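Local structure of 3-deoxy-manno-octulosonate cytidylyltransferase (Escherichia coli, 1H7E) at residues Q184-L189 / L203-A208. The protein catalyses the transfer of CMP from CTP to the eight-carbon sugar acid KDO, releasing diphosphate and so probably activating the sugar for lipopolysaccharide biosynthesis. Sequence-based numbering, arbitrary orientation.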
ATOM      1  N   GLN A 184       2.232  18.806 -15.054  1.00 13.37           N
ATOM      2  CA  GLN A 184       3.248  19.872 -15.183  1.00 16.99           C
ATOM      3  C   GLN A 184       4.482  19.596 -14.333  1.00 20.26           C
ATOM      4  O   GLN A 184       5.596  20.002 -14.678  1.00 21.90           O
ATOM      5  CB  GLN A 184       2.685  21.227 -14.768  1.00 16.27           C
ATOM      6  CG  GLN A 184       1.650  21.761 -15.731  1.00 20.42           C
ATOM      7  CD  GLN A 184       1.072  23.089 -15.306  1.00 24.45           C
ATOM      8  OE1 GLN A 184       0.486  23.211 -14.232  1.00 26.92           O
ATOM      9  NE2 GLN A 184       1.203  24.086 -16.166  1.00 27.24           N
ATOM     10  N   ASN A 185       4.271  18.924 -13.205  1.00 21.20           N
ATOM     11  CA  ASN A 185       5.352  18.588 -12.284  1.00 24.12           C
ATOM     12  C   ASN A 185       5.842  17.143 -12.408  1.00 22.56           C
ATOM     13  O   ASN A 185       6.787  16.755 -11.726  1.00 25.43           O
ATOM     14  CB  ASN A 185       4.896  18.826 -10.837  1.00 28.28           C
ATOM     15  CG  ASN A 185       4.552  20.272 -10.565  1.00 32.96           C
ATOM     16  OD1 ASN A 185       5.275  21.182 -10.979  1.00 37.15           O
ATOM     17  ND2 ASN A 185       3.436  20.496  -9.873  1.00 36.23           N
ATOM     18  N   TYR A 186       5.271  16.388 -13.338  1.00 19.80           N
ATOM     19  CA  TYR A 186       5.602  14.984 -13.488  1.00 16.04           C
ATOM     20  C   TYR A 186       7.009  14.608 -13.857  1.00 20.86           C
ATOM     21  O   TYR A 186       7.552  13.670 -13.277  1.00 18.81           O
ATOM     22  CB  TYR A 186       4.648  14.283 -14.461  1.00 17.71           C
ATOM     23  CG  TYR A 186       4.808  12.773 -14.469  1.00 17.38           C
ATOM     24  CD1 TYR A 186       4.222  11.970 -13.469  1.00 18.36           C
ATOM     25  CD2 TYR A 186       5.554  12.142 -15.463  1.00 17.26           C
ATOM     26  CE1 TYR A 186       4.385  10.571 -13.473  1.00 18.95           C
ATOM     27  CE2 TYR A 186       5.721  10.749 -15.475  1.00 20.14           C
ATOM     28  CZ  TYR A 186       5.135   9.976 -14.482  1.00 20.17           C
ATOM     29  OH  TYR A 186       5.301   8.618 -14.542  1.00 22.72           O
ATOM     30  N   SER A 187       7.585  15.297 -14.838  1.00 19.96           N
ATOM     31  CA  SER A 187       8.939  14.969 -15.306  1.00 23.59           C
ATOM     32  C   SER A 187      10.060  15.165 -14.287  1.00 18.30           C
ATOM     33  O   SER A 187      11.173  14.718 -14.513  1.00 22.81           O
ATOM     34  CB  SER A 187       9.260  15.731 -16.604  1.00 28.20           C
ATOM     35  OG  SER A 187       9.476  17.110 -16.345  1.00 35.77           O
ATOM     36  N   GLN A 188       9.771  15.863 -13.191  1.00 16.69           N
ATOM     37  CA  GLN A 188      10.746  16.086 -12.129  1.00 23.39           C
ATOM     38  C   GLN A 188      10.748  14.953 -11.068  1.00 24.52           C
ATOM     39  O   GLN A 188      11.622  14.923 -10.203  1.00 27.52           O
ATOM     40  CB  GLN A 188      10.485  17.431 -11.425  1.00 29.58           C
ATOM     41  CG  GLN A 188      10.581  18.674 -12.335  1.00 42.46           C
ATOM     42  CD  GLN A 188      11.823  18.685 -13.233  1.00 49.25           C
ATOM     43  OE1 GLN A 188      12.930  18.351 -12.800  1.00 53.11           O
ATOM     44  NE2 GLN A 188      11.636  19.068 -14.495  1.00 53.11           N
ATOM     45  N   LEU A 189       9.756  14.059 -11.104  1.00 18.76           N
ATOM     46  CA  LEU A 189       9.677  12.962 -10.136  1.00 15.61           C
ATOM     47  C   LEU A 189      10.686  11.868 -10.464  1.00 13.28           C
ATOM     48  O   LEU A 189      10.852  11.456 -11.620  1.00 15.37           O
ATOM     49  CB  LEU A 189       8.286  12.338 -10.124  1.00 15.64           C
ATOM     50  CG  LEU A 189       7.110  13.248  -9.809  1.00 16.93           C
ATOM     51  CD1 LEU A 189       5.820  12.461  -9.867  1.00 18.78           C
ATOM     52  CD2 LEU A 189       7.326  13.869  -8.459  1.00 21.00           C
ATOM     53  N   LEU A 203       3.294   3.691  -9.417  1.00 10.06           N
ATOM     54  CA  LEU A 203       3.972   3.726  -8.131  1.00  8.58           C
ATOM     55  C   LEU A 203       4.905   4.915  -8.063  1.00  9.40           C
ATOM     56  O   LEU A 203       5.307   5.302  -6.974  1.00  8.81           O
ATOM     57  CB  LEU A 203       4.715   2.406  -7.846  1.00  9.21           C
ATOM     58  CG  LEU A 203       3.782   1.197  -7.652  1.00 10.94           C
ATOM     59  CD1 LEU A 203       4.591  -0.100  -7.418  1.00  8.01           C
ATOM     60  CD2 LEU A 203       2.829   1.473  -6.480  1.00  6.75           C
ATOM     61  N   ARG A 204       5.246   5.514  -9.213  1.00 10.13           N
ATOM     62  CA  ARG A 204       6.116   6.698  -9.177  1.00 10.59           C
ATOM     63  C   ARG A 204       5.379   7.827  -8.450  1.00  9.26           C
ATOM     64  O   ARG A 204       5.979   8.590  -7.679  1.00 10.41           O
ATOM     65  CB  ARG A 204       6.500   7.196 -10.576  1.00 10.92           C
ATOM     66  CG  ARG A 204       7.527   8.329 -10.517  1.00 13.40           C
ATOM     67  CD  ARG A 204       8.027   8.741 -11.891  1.00 10.88           C
ATOM     68  NE  ARG A 204       8.408   7.577 -12.690  1.00 12.38           N
ATOM     69  CZ  ARG A 204       8.762   7.628 -13.968  1.00 18.58           C
ATOM     70  NH1 ARG A 204       8.800   8.797 -14.595  1.00 16.61           N
ATOM     71  NH2 ARG A 204       8.987   6.510 -14.642  1.00 15.94           N
ATOM     72  N   LEU A 205       4.073   7.916  -8.681  1.00  8.28           N
ATOM     73  CA  LEU A 205       3.248   8.948  -8.050  1.00  9.77           C
ATOM     74  C   LEU A 205       3.148   8.736  -6.534  1.00 12.66           C
ATOM     75  O   LEU A 205       3.251   9.690  -5.744  1.00  9.66           O
ATOM     76  CB  LEU A 205       1.843   8.936  -8.655  1.00 10.08           C
ATOM     77  CG  LEU A 205       1.776   9.319 -10.141  1.00 13.01           C
ATOM     78  CD1 LEU A 205       0.374   9.014 -10.667  1.00 11.73           C
ATOM     79  CD2 LEU A 205       2.117  10.788 -10.333  1.00 14.33           C
ATOM     80  N   MET A 206       2.931   7.482  -6.140  1.00 10.93           N
ATOM     81  CA  MET A 206       2.808   7.138  -4.735  1.00 10.81           C
ATOM     82  C   MET A 206       4.091   7.393  -3.972  1.00  8.84           C
ATOM     83  O   MET A 206       4.054   7.811  -2.814  1.00  9.12           O
ATOM     84  CB  MET A 206       2.346   5.696  -4.598  1.00 10.50           C
ATOM     85  CG  MET A 206       0.997   5.498  -5.236  1.00 14.77           C
ATOM     86  SD  MET A 206       0.338   3.923  -4.782  1.00 23.73           S
ATOM     87  CE  MET A 206      -0.434   4.396  -3.212  1.00 16.08           C
ATOM     88  N   ASN A 207       5.229   7.205  -4.638  1.00  9.88           N
ATOM     89  CA  ASN A 207       6.525   7.457  -4.007  1.00  9.81           C
ATOM     90  C   ASN A 207       6.639   8.912  -3.554  1.00  9.67           C
ATOM     91  O   ASN A 207       7.226   9.219  -2.510  1.00 12.11           O
ATOM     92  CB  ASN A 207       7.664   7.158  -4.986  1.00  7.96           C
ATOM     93  CG  ASN A 207       9.030   7.250  -4.324  1.00 14.41           C
ATOM     94  OD1 ASN A 207       9.265   6.624  -3.289  1.00 13.70           O
ATOM     95  ND2 ASN A 207       9.912   8.080  -4.880  1.00 12.84           N
ATOM     96  N   ALA A 208       6.085   9.802  -4.372  1.00 12.96           N
ATOM     97  CA  ALA A 208       6.124  11.242  -4.123  1.00 15.01           C
ATOM     98  C   ALA A 208       4.984  11.744  -3.232  1.00 14.96           C
ATOM     99  O   ALA A 208       4.838  12.945  -3.031  1.00 15.74           O
ATOM    100  CB  ALA A 208       6.119  11.988  -5.460  1.00 15.52           C
TER
HETATM  101  O   HOH W   1       8.966  11.539 -13.981  1.00 18.34           O
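Y186 and L189 pack against R204, L205 and A208, joining residues 186-189, at the C-terminal side of helix 180-185, to the short helix 203-207 in the helical connection between strands 169-179 and 212-216 of this GT-A-type nucleotidyltransferase fold. No direct hydrogen bond spans the two segments; the evidence is for apolar packing plus one bridging water. L189 sends its branches to different partners: CD2 meets A208 CB at 3.7 Å, CD1 faces L205 CD2, and its CB lies along the aliphatic part of R204. The same L205 CD2 reaches the edge of the Y186 ring, 3.9 Å from CE1 and nearly in the ring plane. With CG anti to the backbone N (chi1 -170°), the ring reaches across so that its OH lies 3.4 Å above the R204 guanidinium plane, offset toward the rim. Ring and guanidinium planes differ by 20°, but it is the hydroxyl, not the ring centre, that lies over the guanidinium, so this is not a ring-centred cation-pi stack.

The next shell fixes these polar ends: Y186 OH hydrogen-bonds to E201, and R204 NH2 forms a salt bridge with E195. V81 of helix 76-86 packs on the Y186 side chain. An alanine in place of Y186 would probably open a gap beside L205 CD2, uncover one guanidinium face and leave E201 without its hydroxyl partner. A bend at chi3 (-48°) brings R204 NH1 within 2.8 Å of the water O, which lies in the guanidinium plane and accepts its hydrogen bond. The same water donates to Y186 O at 2.7 Å and to L189 O at 3.0 Å.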